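Local atomic coordinates of dual specificity protein phosphatase 14 (Homo sapiens, PDB entry 2WGP), a protein that removes phosphate from tyrosine, serine and threonine residues of proteins, inactivating the MAP kinases ERK, JNK and p38. Residues 77-82 / 114-119. Residues are numbered along the deposited sequence; the frame is centred on the assembly and turned at random.
Sequences LADMPH and VSRSAT. With PO4 (phosphate ion), chain C.
The phosphate-binding loop of the protein tyrosine phosphatase signature, CxxxxxR, here C110 to R116, meets the loop that follows strand 71-74 and carries the aspartate expected, as in related phosphatases, to be the general acid, D79. A phosphate ion, probably from the crystallisation liquor, sits between them, gripped by R116, whose side chain lies about 4 Å from that of C110, the phosphocysteine nucleophile, at their nearest atoms. R116 holds it with two guanidinium nitrogens, NE to phosphate O1 at 2.8 Å and NH2 to O2, the latter nearly straight (174°). Its backbone N also reaches O1, so that this oxygen takes two bonds from one residue, while the amides of V114 and S115 converge on O3. The R116 chain bends at its third torsion (chi3 -71°), turning NE back to the anion. R116 NH1 points the other way and gives a hydrogen bond of 2.8 Å to L77 O, which lies in the guanidinium plane. D79 CB lies over one face of the same guanidinium, 3.6 Å from R116 NE. With CG anti to the backbone N (chi1 -178°), the D79 carboxylate reaches S115 with OD1 and the phosphate with OD2. S115 OG donates to D79 OD1 at 2.7 Å, arriving from above the carboxylate plane; D79 OD2 stands 2.6 Å from phosphate O4. E61 forms a salt bridge with R116 NH1, and the N150 side chain also binds D79 OD1. F153 of helix 151-165 packs against D79, S115 and R116, and I60 of the second subunit touches D79. Two hydrogen bonds to D79 OD1 thus hold the carboxylate, and the bond to L77 O helps fix the guanidinium, with D79 OD2 facing the bound phosphate, as expected for the aspartate of this loop in related phosphatases.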
ATOM      1  N   LEU A  77      13.902 -12.191  15.250  1.00 27.76           N
ATOM      2  CA  LEU A  77      13.412 -11.636  13.997  1.00 27.63           C
ATOM      3  C   LEU A  77      12.887 -12.734  13.073  1.00 26.33           C
ATOM      4  O   LEU A  77      13.394 -13.843  13.092  1.00 26.36           O
ATOM      5  CB  LEU A  77      14.595 -11.017  13.225  1.00 28.74           C
ATOM      6  CG  LEU A  77      15.353  -9.840  13.826  1.00 30.85           C
ATOM      7  CD1 LEU A  77      16.795  -9.799  13.229  1.00 33.50           C
ATOM      8  CD2 LEU A  77      14.587  -8.550  13.594  1.00 30.37           C
ATOM      9  N   ALA A  78      11.920 -12.376  12.240  1.00 25.91           N
ATOM     10  CA  ALA A  78      11.458 -13.183  11.107  1.00 25.00           C
ATOM     11  C   ALA A  78      12.240 -12.761   9.868  1.00 25.15           C
ATOM     12  O   ALA A  78      12.757 -11.648   9.816  1.00 24.63           O
ATOM     13  CB  ALA A  78       9.985 -12.985  10.881  1.00 24.84           C
ATOM     14  N   ASP A  79      12.351 -13.662   8.884  1.00 25.28           N
ATOM     15  CA  ASP A  79      13.005 -13.343   7.623  1.00 25.15           C
ATOM     16  C   ASP A  79      11.994 -12.672   6.678  1.00 25.18           C
ATOM     17  O   ASP A  79      11.489 -13.291   5.719  1.00 25.16           O
ATOM     18  CB  ASP A  79      13.648 -14.588   6.987  1.00 25.52           C
ATOM     19  CG  ASP A  79      14.389 -14.276   5.677  1.00 23.21           C
ATOM     20  OD1 ASP A  79      14.742 -13.110   5.473  1.00 21.32           O
ATOM     21  OD2 ASP A  79      14.566 -15.207   4.825  1.00 21.42           O
ATOM     22  N   MET A  80      11.718 -11.398   6.959  1.00 24.67           N
ATOM     23  CA  MET A  80      10.704 -10.642   6.243  1.00 25.69           C
ATOM     24  C   MET A  80      11.274  -9.258   5.935  1.00 25.28           C
ATOM     25  O   MET A  80      12.041  -8.721   6.724  1.00 24.38           O
ATOM     26  CB  MET A  80       9.420 -10.515   7.091  1.00 25.93           C
ATOM     27  CG  MET A  80       8.681 -11.830   7.315  1.00 28.42           C
ATOM     28  SD  MET A  80       8.052 -12.438   5.743  1.00 32.32           S
ATOM     29  CE  MET A  80       6.769 -11.209   5.437  1.00 33.48           C
ATOM     30  N   PRO A  81      10.912  -8.683   4.776  1.00 25.72           N
ATOM     31  CA  PRO A  81      11.527  -7.396   4.387  1.00 25.77           C
ATOM     32  C   PRO A  81      11.268  -6.245   5.372  1.00 25.22           C
ATOM     33  O   PRO A  81      12.100  -5.356   5.508  1.00 25.54           O
ATOM     34  CB  PRO A  81      10.884  -7.092   3.039  1.00 25.43           C
ATOM     35  CG  PRO A  81      10.381  -8.395   2.556  1.00 28.41           C
ATOM     36  CD  PRO A  81       9.972  -9.163   3.751  1.00 26.64           C
ATOM     37  N   HIS A  82      10.153  -6.275   6.082  1.00 24.88           N
ATOM     38  CA  HIS A  82       9.885  -5.225   7.109  1.00 25.28           C
ATOM     39  C   HIS A  82      10.354  -5.566   8.532  1.00 24.84           C
ATOM     40  O   HIS A  82      10.156  -4.777   9.450  1.00 24.45           O
ATOM     41  CB  HIS A  82       8.419  -4.792   7.085  1.00 26.37           C
ATOM     42  CG  HIS A  82       8.026  -4.160   5.790  1.00 29.77           C
ATOM     43  ND1 HIS A  82       6.966  -4.605   5.034  1.00 34.03           N
ATOM     44  CD2 HIS A  82       8.603  -3.161   5.080  1.00 31.95           C
ATOM     45  CE1 HIS A  82       6.890  -3.890   3.925  1.00 35.06           C
ATOM     46  NE2 HIS A  82       7.875  -3.011   3.927  1.00 34.85           N
ATOM     47  N   VAL A 114      20.753 -18.179   4.917  1.00 22.12           N
ATOM     48  CA  VAL A 114      20.652 -17.455   3.658  1.00 21.76           C
ATOM     49  C   VAL A 114      20.505 -15.914   3.811  1.00 21.83           C
ATOM     50  O   VAL A 114      21.143 -15.134   3.086  1.00 21.53           O
ATOM     51  CB  VAL A 114      19.458 -18.050   2.825  1.00 21.25           C
ATOM     52  CG1 VAL A 114      19.085 -17.173   1.647  1.00 21.96           C
ATOM     53  CG2 VAL A 114      19.790 -19.448   2.333  1.00 21.32           C
ATOM     54  N   SER A 115      19.640 -15.478   4.730  1.00 22.46           N
ATOM     55  CA  SER A 115      19.187 -14.089   4.783  1.00 21.92           C
ATOM     56  C   SER A 115      19.488 -13.395   6.128  1.00 22.23           C
ATOM     57  O   SER A 115      20.340 -12.503   6.179  1.00 21.49           O
ATOM     58  CB  SER A 115      17.699 -14.014   4.427  1.00 22.61           C
ATOM     59  OG  SER A 115      17.195 -12.685   4.515  1.00 22.85           O
ATOM     60  N   ARG A 116      18.847 -13.824   7.208  1.00 21.88           N
ATOM     61  CA  ARG A 116      19.015 -13.135   8.499  1.00 22.54           C
ATOM     62  C   ARG A 116      20.477 -13.133   8.987  1.00 21.44           C
ATOM     63  O   ARG A 116      21.027 -12.071   9.294  1.00 21.96           O
ATOM     64  CB  ARG A 116      18.092 -13.715   9.588  1.00 22.29           C
ATOM     65  CG  ARG A 116      16.626 -13.299   9.468  1.00 23.53           C
ATOM     66  CD  ARG A 116      15.734 -14.108  10.394  1.00 22.31           C
ATOM     67  NE  ARG A 116      15.603 -15.487   9.927  1.00 24.03           N
ATOM     68  CZ  ARG A 116      14.751 -16.380  10.430  1.00 22.49           C
ATOM     69  NH1 ARG A 116      13.965 -16.091  11.457  1.00 23.50           N
ATOM     70  NH2 ARG A 116      14.747 -17.600   9.948  1.00 21.35           N
ATOM     71  N   SER A 117      21.097 -14.308   9.088  1.00 21.54           N
ATOM     72  CA  SER A 117      22.485 -14.401   9.567  1.00 21.15           C
ATOM     73  C   SER A 117      23.481 -13.703   8.641  1.00 21.21           C
ATOM     74  O   SER A 117      24.378 -12.980   9.115  1.00 21.90           O
ATOM     75  CB  SER A 117      22.892 -15.843   9.870  1.00 21.07           C
ATOM     76  OG  SER A 117      22.889 -16.667   8.726  1.00 21.90           O
ATOM     77  N   ALA A 118      23.327 -13.906   7.339  1.00 20.94           N
ATOM     78  CA  ALA A 118      24.205 -13.265   6.344  1.00 21.01           C
ATOM     79  C   ALA A 118      24.145 -11.765   6.482  1.00 20.61           C
ATOM     80  O   ALA A 118      25.172 -11.087   6.363  1.00 20.46           O
ATOM     81  CB  ALA A 118      23.777 -13.666   4.906  1.00 21.64           C
ATOM     82  N   THR A 119      22.944 -11.231   6.727  1.00 21.35           N
ATOM     83  CA  THR A 119      22.760  -9.767   6.807  1.00 21.39           C
ATOM     84  C   THR A 119      23.553  -9.199   7.996  1.00 22.40           C
ATOM     85  O   THR A 119      24.244  -8.188   7.879  1.00 20.92           O
ATOM     86  CB  THR A 119      21.277  -9.376   6.917  1.00 22.32           C
ATOM     87  OG1 THR A 119      20.573  -9.843   5.737  1.00 23.15           O
ATOM     88  CG2 THR A 119      21.140  -7.839   7.085  1.00 22.34           C
TER
HETATM   89  P   PO4 C 200      16.759 -17.236   6.794  1.00 19.16           P
HETATM   90  O1  PO4 C 200      16.735 -15.860   7.397  1.00 17.20           O
HETATM   91  O2  PO4 C 200      16.426 -18.381   7.708  1.00 17.27           O
HETATM   92  O3  PO4 C 200      18.165 -17.527   6.273  1.00 19.72           O
HETATM   93  O4  PO4 C 200      15.829 -17.300   5.582  1.00 19.98           O